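Long-range contacts in probable TonB-dependent receptor (Pseudomonas aeruginosa, PDB 4K3F), which probably binds methionine in the periplasm as the substrate-binding lipoprotein of an ABC-type uptake system, and holds selenomethionine in this structure: residues Gln60-Glu65 and Ala110-Arg115; Thr38-Pro43 and Leu169-Tyr174; Gly86-Lys91 and Lys184-Ile189. One frame throughout, in Å; residues are numbered along the deposited sequence.

Contact 1 (Gln60-Glu65 and Ala110-Arg115); sequences QPYLDE and ATNGGR. With MSE (selenomethionine), chain B.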
loop_
_atom_site.group_PDB
_atom_site.type_symbol
_atom_site.label_atom_id
_atom_site.label_comp_id
_atom_site.label_asym_id
_atom_site.label_seq_id
_atom_site.Cartn_x
_atom_site.Cartn_y
_atom_site.Cartn_z
ATOM N N GLN A 60 7.276 -1.484 3.858
ATOM C CA GLN A 60 8.268 -2.256 4.625
ATOM C C GLN A 60 7.649 -3.039 5.755
ATOM O O GLN A 60 8.019 -4.196 5.963
ATOM C CB GLN A 60 9.431 -1.365 5.108
ATOM C CG GLN A 60 10.600 -2.149 5.702
ATOM C CD GLN A 60 11.645 -2.576 4.716
ATOM O OE1 GLN A 60 12.108 -1.776 3.875
ATOM N NE2 GLN A 60 12.095 -3.833 4.854
ATOM N N PRO A 61 6.700 -2.443 6.513
ATOM C CA PRO A 61 6.092 -3.293 7.530
ATOM C C PRO A 61 5.491 -4.579 6.977
ATOM O O PRO A 61 5.674 -5.647 7.548
ATOM C CB PRO A 61 5.065 -2.388 8.173
ATOM C CG PRO A 61 5.646 -1.002 7.992
ATOM C CD PRO A 61 6.333 -1.016 6.667
ATOM N N TYR A 62 4.829 -4.485 5.859
ATOM C CA TYR A 62 4.215 -5.657 5.211
ATOM C C TYR A 62 5.288 -6.682 4.805
ATOM O O TYR A 62 5.143 -7.888 5.072
ATOM C CB TYR A 62 3.376 -5.219 3.997
ATOM C CG TYR A 62 2.646 -6.371 3.377
ATOM C CD1 TYR A 62 3.257 -7.156 2.421
ATOM C CD2 TYR A 62 1.341 -6.728 3.794
ATOM C CE1 TYR A 62 2.610 -8.221 1.858
ATOM C CE2 TYR A 62 0.681 -7.809 3.232
ATOM C CZ TYR A 62 1.314 -8.551 2.276
ATOM O OH TYR A 62 0.649 -9.657 1.745
ATOM N N LEU A 63 6.367 -6.201 4.228
ATOM C CA LEU A 63 7.456 -7.062 3.784
ATOM C C LEU A 63 8.019 -7.811 4.970
ATOM O O LEU A 63 8.298 -9.008 4.899
ATOM C CB LEU A 63 8.544 -6.250 3.076
ATOM C CG LEU A 63 9.759 -7.065 2.714
ATOM C CD1 LEU A 63 9.453 -8.192 1.747
ATOM C CD2 LEU A 63 10.883 -6.156 2.206
ATOM N N ASP A 64 8.313 -7.067 6.032
ATOM C CA ASP A 64 8.968 -7.696 7.188
ATOM C C ASP A 64 8.089 -8.831 7.772
ATOM O O ASP A 64 8.573 -9.956 8.120
ATOM C CB ASP A 64 9.252 -6.657 8.281
ATOM C CG ASP A 64 10.301 -5.622 7.884
ATOM O OD1 ASP A 64 11.048 -5.832 6.925
ATOM O OD2 ASP A 64 10.381 -4.564 8.591
ATOM N N GLU A 65 6.786 -8.542 7.907
ATOM C CA GLU A 65 5.832 -9.523 8.375
ATOM C C GLU A 65 5.685 -10.679 7.404
ATOM O O GLU A 65 5.597 -11.846 7.820
ATOM C CB GLU A 65 4.483 -8.844 8.614
ATOM C CG GLU A 65 3.367 -9.773 9.051
ATOM C CD GLU A 65 3.644 -10.575 10.312
ATOM O OE1 GLU A 65 4.477 -10.169 11.160
ATOM O OE2 GLU A 65 2.950 -11.597 10.483
ATOM N N ALA A 110 -1.792 -8.362 9.220
ATOM C CA ALA A 110 -1.360 -7.746 10.466
ATOM C C ALA A 110 -1.003 -6.249 10.336
ATOM O O ALA A 110 -1.403 -5.416 11.183
ATOM C CB ALA A 110 -0.170 -8.517 11.053
ATOM N N THR A 111 -0.231 -5.886 9.306
ATOM C CA THR A 111 0.230 -4.508 9.201
ATOM C C THR A 111 -0.803 -3.535 8.649
ATOM O O THR A 111 -0.914 -2.434 9.140
ATOM C CB THR A 111 1.568 -4.367 8.456
ATOM O OG1 THR A 111 1.447 -4.774 7.080
ATOM C CG2 THR A 111 2.610 -5.224 9.136
ATOM N N ASN A 112 -1.566 -3.931 7.654
ATOM C CA ASN A 112 -2.604 -3.031 7.159
ATOM C C ASN A 112 -3.829 -2.946 8.090
ATOM O O ASN A 112 -4.470 -1.883 8.163
ATOM C CB ASN A 112 -2.954 -3.329 5.712
ATOM C CG ASN A 112 -1.809 -3.046 4.793
ATOM O OD1 ASN A 112 -1.423 -1.889 4.575
ATOM N ND2 ASN A 112 -1.290 -4.087 4.219
ATOM N N GLY A 113 -4.103 -4.030 8.820
ATOM C CA GLY A 113 -5.112 -4.008 9.886
ATOM C C GLY A 113 -4.673 -3.049 10.998
ATOM O O GLY A 113 -5.431 -2.182 11.415
ATOM N N GLY A 114 -3.423 -3.165 11.450
ATOM C CA GLY A 114 -2.919 -2.316 12.517
ATOM C C GLY A 114 -2.925 -0.861 12.123
ATOM O O GLY A 114 -3.304 -0.004 12.886
ATOM N N ARG A 115 -2.466 -0.607 10.895
ATOM C CA ARG A 115 -2.481 0.708 10.291
ATOM C C ARG A 115 -3.895 1.347 10.287
ATOM O O ARG A 115 -4.061 2.516 10.629
ATOM C CB ARG A 115 -1.961 0.550 8.885
ATOM C CG ARG A 115 -2.129 1.711 7.978
ATOM C CD ARG A 115 -1.652 1.303 6.596
ATOM N NE ARG A 115 -1.394 2.483 5.842
ATOM C CZ ARG A 115 -0.977 2.498 4.583
ATOM N NH1 ARG A 115 -0.831 1.355 3.912
ATOM N NH2 ARG A 115 -0.760 3.650 4.008
HETATM N N MSE B 300 -0.048 0.133 -1.885
HETATM C CA MSE B 300 -0.489 -0.416 -0.570
HETATM C C MSE B 300 -0.448 0.739 0.424
HETATM O O MSE B 300 0.516 1.512 0.424
HETATM O OXT MSE B 300 -1.368 0.893 1.236
HETATM C CB MSE B 300 0.409 -1.573 -0.100
HETATM C CG MSE B 300 -0.044 -2.160 1.215
HETATM SE SE MSE B 300 1.245 -3.504 1.841
HETATM C CE MSE B 300 0.972 -4.842 0.536
#

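Contact 2 (Thr38-Pro43 and Leu169-Tyr174); sequences TDYVQP and LINTNY. With MSE (selenomethionine), chain B.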
loop_
_atom_site.group_PDB
_atom_site.type_symbol
_atom_site.label_atom_id
_atom_site.label_comp_id
_atom_site.label_asym_id
_atom_site.label_seq_id
_atom_site.Cartn_x
_atom_site.Cartn_y
_atom_site.Cartn_z
ATOM N N THR A 38 -3.019 -8.712 -9.028
ATOM C CA THR A 38 -4.040 -7.965 -8.330
ATOM C C THR A 38 -3.990 -8.116 -6.793
ATOM O O THR A 38 -4.745 -7.445 -6.077
ATOM C CB THR A 38 -5.427 -8.390 -8.804
ATOM O OG1 THR A 38 -5.601 -9.780 -8.510
ATOM C CG2 THR A 38 -5.567 -8.139 -10.281
ATOM N N ASP A 39 -3.137 -9.011 -6.290
ATOM C CA ASP A 39 -3.129 -9.385 -4.886
ATOM C C ASP A 39 -1.809 -9.046 -4.179
ATOM O O ASP A 39 -0.835 -8.642 -4.817
ATOM C CB ASP A 39 -3.364 -10.892 -4.760
ATOM C CG ASP A 39 -2.148 -11.701 -5.191
ATOM O OD1 ASP A 39 -1.706 -11.569 -6.366
ATOM O OD2 ASP A 39 -1.609 -12.417 -4.316
ATOM N N TYR A 40 -1.812 -9.231 -2.865
ATOM C CA TYR A 40 -0.705 -8.860 -2.028
ATOM C C TYR A 40 0.218 -10.034 -1.646
ATOM O O TYR A 40 1.131 -9.868 -0.852
ATOM C CB TYR A 40 -1.250 -8.225 -0.762
ATOM C CG TYR A 40 -1.741 -6.786 -0.815
ATOM C CD1 TYR A 40 -1.547 -5.958 -1.915
ATOM C CD2 TYR A 40 -2.394 -6.253 0.305
ATOM C CE1 TYR A 40 -1.974 -4.622 -1.890
ATOM C CE2 TYR A 40 -2.780 -4.941 0.344
ATOM C CZ TYR A 40 -2.588 -4.108 -0.747
ATOM O OH TYR A 40 -3.018 -2.781 -0.663
ATOM N N VAL A 41 0.013 -11.195 -2.251
ATOM C CA VAL A 41 0.807 -12.392 -1.902
ATOM C C VAL A 41 1.683 -12.830 -3.050
ATOM O O VAL A 41 2.922 -12.909 -2.928
ATOM C CB VAL A 41 -0.109 -13.545 -1.405
ATOM C CG1 VAL A 41 0.681 -14.830 -1.134
ATOM C CG2 VAL A 41 -0.845 -13.107 -0.141
ATOM N N GLN A 42 1.059 -13.071 -4.203
ATOM C CA GLN A 42 1.798 -13.635 -5.334
ATOM C C GLN A 42 3.015 -12.819 -5.801
ATOM O O GLN A 42 4.016 -13.431 -6.215
ATOM C CB GLN A 42 0.862 -13.984 -6.518
ATOM C CG GLN A 42 -0.202 -15.058 -6.186
ATOM C CD GLN A 42 0.371 -16.308 -5.485
ATOM O OE1 GLN A 42 -0.091 -16.702 -4.410
ATOM N NE2 GLN A 42 1.377 -16.905 -6.072
ATOM N N PRO A 43 2.974 -11.475 -5.745
ATOM C CA PRO A 43 4.203 -10.748 -6.152
ATOM C C PRO A 43 5.440 -11.151 -5.334
ATOM O O PRO A 43 6.559 -11.193 -5.895
ATOM C CB PRO A 43 3.811 -9.248 -6.022
ATOM C CG PRO A 43 2.319 -9.277 -6.169
ATOM C CD PRO A 43 1.862 -10.540 -5.475
ATOM N N LEU A 169 -11.933 1.032 5.538
ATOM C CA LEU A 169 -10.606 1.636 5.439
ATOM C C LEU A 169 -9.856 0.844 4.382
ATOM O O LEU A 169 -9.535 -0.317 4.599
ATOM C CB LEU A 169 -9.886 1.643 6.794
ATOM C CG LEU A 169 -10.272 2.823 7.724
ATOM C CD1 LEU A 169 -11.741 2.784 8.117
ATOM C CD2 LEU A 169 -9.374 2.834 8.949
ATOM N N ILE A 170 -9.612 1.489 3.247
ATOM C CA ILE A 170 -9.227 0.796 2.013
ATOM C C ILE A 170 -7.880 1.289 1.551
ATOM O O ILE A 170 -7.675 2.493 1.437
ATOM C CB ILE A 170 -10.237 1.061 0.912
ATOM C CG1 ILE A 170 -11.621 0.617 1.414
ATOM C CG2 ILE A 170 -9.829 0.330 -0.345
ATOM C CD1 ILE A 170 -12.730 0.870 0.439
ATOM N N ASN A 171 -6.961 0.354 1.325
ATOM C CA ASN A 171 -5.650 0.675 0.780
ATOM C C ASN A 171 -5.828 1.459 -0.503
ATOM O O ASN A 171 -6.664 1.126 -1.380
ATOM C CB ASN A 171 -4.830 -0.576 0.495
ATOM C CG ASN A 171 -4.474 -1.329 1.757
ATOM O OD1 ASN A 171 -5.239 -2.206 2.229
ATOM N ND2 ASN A 171 -3.357 -0.972 2.345
ATOM N N THR A 172 -5.003 2.481 -0.656
ATOM C CA THR A 172 -5.212 3.435 -1.769
ATOM C C THR A 172 -5.089 2.786 -3.165
ATOM O O THR A 172 -5.813 3.135 -4.109
ATOM C CB THR A 172 -4.251 4.616 -1.584
ATOM O OG1 THR A 172 -4.655 5.301 -0.401
ATOM C CG2 THR A 172 -4.274 5.550 -2.779
ATOM N N ASN A 173 -4.155 1.839 -3.345
ATOM C CA ASN A 173 -4.043 1.166 -4.629
ATOM C C ASN A 173 -5.357 0.545 -5.069
ATOM O O ASN A 173 -5.769 0.723 -6.221
ATOM C CB ASN A 173 -2.915 0.139 -4.673
ATOM C CG ASN A 173 -3.200 -1.097 -3.852
ATOM O OD1 ASN A 173 -3.173 -1.077 -2.622
ATOM N ND2 ASN A 173 -3.495 -2.183 -4.535
ATOM N N TYR A 174 -6.063 -0.065 -4.109
ATOM C CA TYR A 174 -7.354 -0.637 -4.368
ATOM C C TYR A 174 -8.455 0.437 -4.475
ATOM O O TYR A 174 -9.326 0.327 -5.320
ATOM C CB TYR A 174 -7.730 -1.692 -3.335
ATOM C CG TYR A 174 -6.887 -2.945 -3.421
ATOM C CD1 TYR A 174 -6.720 -3.618 -4.628
ATOM C CD2 TYR A 174 -6.261 -3.449 -2.311
ATOM C CE1 TYR A 174 -5.956 -4.752 -4.738
ATOM C CE2 TYR A 174 -5.501 -4.600 -2.375
ATOM C CZ TYR A 174 -5.299 -5.243 -3.585
ATOM O OH TYR A 174 -4.562 -6.400 -3.634
HETATM N N MSE B 300 -0.048 0.133 -1.885
HETATM C CA MSE B 300 -0.489 -0.416 -0.570
HETATM C C MSE B 300 -0.448 0.739 0.424
HETATM O O MSE B 300 0.516 1.512 0.424
HETATM O OXT MSE B 300 -1.368 0.893 1.236
HETATM C CB MSE B 300 0.409 -1.573 -0.100
HETATM C CG MSE B 300 -0.044 -2.160 1.215
HETATM SE SE MSE B 300 1.245 -3.504 1.841
HETATM C CE MSE B 300 0.972 -4.842 0.536
HETATM O O HOH W 1 -4.682 -8.777 -2.072
#

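Contact 3 (Gly86-Lys91 and Lys184-Ile189); sequences GAYSSK and KDALAI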
loop_
_atom_site.group_PDB
_atom_site.type_symbol
_atom_site.label_atom_id
_atom_site.label_comp_id
_atom_site.label_asym_id
_atom_site.label_seq_id
_atom_site.Cartn_x
_atom_site.Cartn_y
_atom_site.Cartn_z
ATOM N N GLY A 86 -7.186 6.031 3.445
ATOM C CA GLY A 86 -8.423 6.669 3.763
ATOM C C GLY A 86 -9.513 5.741 4.280
ATOM O O GLY A 86 -9.520 4.519 4.021
ATOM N N ALA A 87 -10.467 6.361 4.966
ATOM C CA ALA A 87 -11.725 5.748 5.402
ATOM C C ALA A 87 -12.851 6.259 4.508
ATOM O O ALA A 87 -12.984 7.466 4.320
ATOM C CB ALA A 87 -11.988 6.094 6.864
ATOM N N TYR A 88 -13.629 5.337 3.939
ATOM C CA TYR A 88 -14.653 5.635 2.970
ATOM C C TYR A 88 -15.985 5.128 3.459
ATOM O O TYR A 88 -16.063 4.189 4.232
ATOM C CB TYR A 88 -14.328 5.006 1.597
ATOM C CG TYR A 88 -12.978 5.398 1.069
ATOM C CD1 TYR A 88 -11.849 4.649 1.366
ATOM C CD2 TYR A 88 -12.811 6.522 0.285
ATOM C CE1 TYR A 88 -10.601 5.017 0.912
ATOM C CE2 TYR A 88 -11.560 6.886 -0.169
ATOM C CZ TYR A 88 -10.455 6.143 0.150
ATOM O OH TYR A 88 -9.197 6.491 -0.311
ATOM N N SER A 89 -17.051 5.782 3.016
ATOM C CA SER A 89 -18.390 5.331 3.343
ATOM C C SER A 89 -19.343 5.641 2.188
ATOM O O SER A 89 -19.304 6.719 1.639
ATOM C CB SER A 89 -18.913 6.040 4.587
ATOM O OG SER A 89 -20.259 5.652 4.857
ATOM N N SER A 90 -20.205 4.681 1.856
ATOM C CA SER A 90 -21.238 4.932 0.871
ATOM C C SER A 90 -22.497 5.482 1.537
ATOM O O SER A 90 -23.410 5.877 0.825
ATOM C CB SER A 90 -21.561 3.666 0.065
ATOM O OG SER A 90 -22.224 2.716 0.880
ATOM N N LYS A 91 -22.523 5.513 2.879
ATOM C CA LYS A 91 -23.746 5.790 3.667
ATOM C C LYS A 91 -23.656 7.040 4.551
ATOM O O LYS A 91 -24.696 7.584 4.929
ATOM C CB LYS A 91 -24.072 4.582 4.568
ATOM C CG LYS A 91 -24.371 3.307 3.790
ATOM C CD LYS A 91 -24.730 2.099 4.653
ATOM C CE LYS A 91 -24.706 0.837 3.794
ATOM N NZ LYS A 91 -25.354 -0.349 4.422
ATOM N N LYS A 184 -10.941 13.689 -1.871
ATOM C CA LYS A 184 -12.299 14.237 -1.802
ATOM C C LYS A 184 -13.326 13.390 -1.065
ATOM O O LYS A 184 -14.261 13.934 -0.504
ATOM C CB LYS A 184 -12.851 14.450 -3.215
ATOM C CG LYS A 184 -12.041 15.417 -4.071
ATOM C CD LYS A 184 -12.702 15.683 -5.419
ATOM C CE LYS A 184 -11.730 16.277 -6.426
ATOM N NZ LYS A 184 -12.420 16.501 -7.727
ATOM N N ASP A 185 -13.201 12.073 -1.127
ATOM C CA ASP A 185 -14.215 11.143 -0.622
ATOM C C ASP A 185 -13.912 10.713 0.840
ATOM O O ASP A 185 -14.832 10.325 1.530
ATOM C CB ASP A 185 -14.300 9.854 -1.489
ATOM C CG ASP A 185 -14.721 10.106 -2.945
ATOM O OD1 ASP A 185 -15.309 11.182 -3.214
ATOM O OD2 ASP A 185 -14.489 9.191 -3.815
ATOM N N ALA A 186 -12.652 10.749 1.299
ATOM C CA ALA A 186 -12.293 10.119 2.582
ATOM C C ALA A 186 -12.904 10.875 3.767
ATOM O O ALA A 186 -12.900 12.105 3.786
ATOM C CB ALA A 186 -10.782 10.007 2.756
ATOM N N LEU A 187 -13.442 10.131 4.734
ATOM C CA LEU A 187 -13.914 10.718 6.001
ATOM C C LEU A 187 -12.796 11.002 6.965
ATOM O O LEU A 187 -12.966 11.797 7.901
ATOM C CB LEU A 187 -14.950 9.813 6.687
ATOM C CG LEU A 187 -16.368 9.828 6.125
ATOM C CD1 LEU A 187 -16.360 9.274 4.712
ATOM C CD2 LEU A 187 -17.351 9.049 7.000
ATOM N N ALA A 188 -11.688 10.286 6.806
ATOM C CA ALA A 188 -10.468 10.466 7.576
ATOM C C ALA A 188 -9.350 9.927 6.702
ATOM O O ALA A 188 -9.570 9.066 5.870
ATOM C CB ALA A 188 -10.526 9.673 8.871
ATOM N N ILE A 189 -8.149 10.419 6.919
ATOM C CA ILE A 189 -7.028 9.982 6.129
ATOM C C ILE A 189 -5.734 10.127 6.883
ATOM O O ILE A 189 -5.583 11.056 7.698
ATOM C CB ILE A 189 -6.939 10.789 4.820
ATOM C CG1 ILE A 189 -5.981 10.115 3.850
ATOM C CG2 ILE A 189 -6.534 12.234 5.094
ATOM C CD1 ILE A 189 -6.269 10.478 2.437
HETATM O O HOH W 2 -16.437 8.097 1.375
#

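Contact 1 (Gln60-Glu65 and Ala110-Arg115)
Thr111 is set against the backbone of Pro61 and Tyr62 where two helix starts, one from each lobe of this two-lobed periplasmic binding protein, face each other across the ligand cleft. The short axes run roughly antiparallel, at 142°, and approach to 9.1 Å. The close part lies around Thr111. Its OG1, placed between backbone N and carbonyl carbon (chi1 64°), sits at the edge of the Tyr62 ring, 3.5 Å from Tyr62 CA, while its methyl CG2 lies 3.5 Å from Pro61 O and also meets Pro61 CB. On the cleft side, selenomethionine lies against both helices: its CE stands 3.6 Å above the centre of the Tyr62 ring, and Asn112 ND2 comes 3.5 Å from SE. Tyr62 OH is hydrogen-bonded to Tyr40 O, Asn112 ND2 to Asp109 OD2 and Asn112 OD1 to His59 NE2, so both side chains are fixed from outside. At the other end the packing thins: Glu65 CG only grazes Ala110 CB at 4.3 Å, and both residues are partly exposed. Arg115, its chain extended from CG to NE and its NH2 in a salt bridge with Glu190, gives NH1 to the ligand carboxylate oxygen OXT at 2.8 Å, with a bent N-H...O angle of 133°.

Contact 2 (Thr38-Pro43 and Leu169-Tyr174)
Thr38 meets Tyr174 through its carbonyl: Tyr174 OH donates to Thr38 O over 2.7 Å, with the oxygen lying at the edge of the tyrosine ring. At Asp39 the main chain passes close to the same hydroxyl, and the carboxylate turns back on its own segment. Its OD2 accepts from Val41 N in an Asx turn, and Gln42 N, arriving from the same face of the carboxylate, extends this to an Asx motif just as helix 42-48 begins. Tyr40 has the largest share of the contact. A water receives a weak bond from its backbone N and donates to Tyr174 OH. These residues line the ligand cleft of a periplasmic binding protein of the NlpA family, Tyr40 coming from one lobe and 169-174 from the other. With CG beside the backbone N (chi1 -78°), the Tyr40 ring reaches across the cleft and is sandwiched: the selenomethionine CE stands 3.4 Å above its centre, and on the opposite face Tyr174 CE2 comes 3.4 Å from Tyr40 CZ. The two rings point in opposite senses and meet obliquely, their planes 37° apart. At the far end of the ring, Tyr40 OH gives a 2.6 Å bond to Asn173 OD1, in the carbonyl plane and on a lone pair. Asn173 OD1 also takes a weak, 3.4 Å bond from the ligand N. Asn171, whose CB lies close to the same hydroxyl, sends ND2 to the ligand OXT at 2.9 Å, nearly straight at 169°.

Contact 3 (Gly86-Lys91 and Lys184-Ile189)
Ala87 is gripped through its backbone by segment 184-189, whose end, 188-189, adds a short, weakly bonded antiparallel strand at the edge of the five-stranded mixed sheet of one lobe. Ala87 N donates to Ala188 O at 3.0 Å, and Ala87 O accepts from Leu187 N at 2.7 Å. The Ala186 CA-H adds a CA-H...O contact to that same oxygen. Next to this, Gly86 and Ile189 form a non-hydrogen-bonded pair, and Gly86 CA makes a further CA-H...O contact with Ala188 O. Ala188 N is buried by the contact with no partner in the model. Ala87 and Ala188 share one face of the sheet, their CB atoms 4.4 Å apart.

Around this backbone core the side chains close in more loosely. The Tyr88 ring, its chi1 of -55° setting CG beside the backbone N, reaches the end of helix 182-185: CE2 lies 4.3 Å from Ala186 CB, and its edge meets Asp185 CB. Beyond it, Leu187 CD1 rests against Ser89 N and CB. The outer shell then sets these groups in place. Strand 167-170 pairs with 86-88 on its other side, Pro182 packs on both Tyr88 and Ile189, and Asn181 N binds Asp185 OD2. Ser89 OG is tied to Asp166 O and, in an ST turn, takes Lys91 N. Between the two segments a water accepts from Ser89 N at 2.9 Å and lies 2.8 Å from Asp185 O.

Contacts 1 and 2 are both built around the bound selenomethionine, whereas contact 3 lies farther out, its centre about 17 Å from that of the chain. Contact 2 is the more buried of the cleft pair and relies on hydroxyl and amide hydrogen bonds; contact 1 has no direct hydrogen bond between its segments and depends on van der Waals packing and the ligand. The two also meet through a weak hydrogen bond between Asn171 ND2 and Asn112 OD1. Contact 3 is backbone pairing at a sheet edge, partly buried, yet it shares a sheet with contact 2: strands 86-88 and 167-170 are neighbours, and Ile170 N is hydrogen-bonded to Gly86 O.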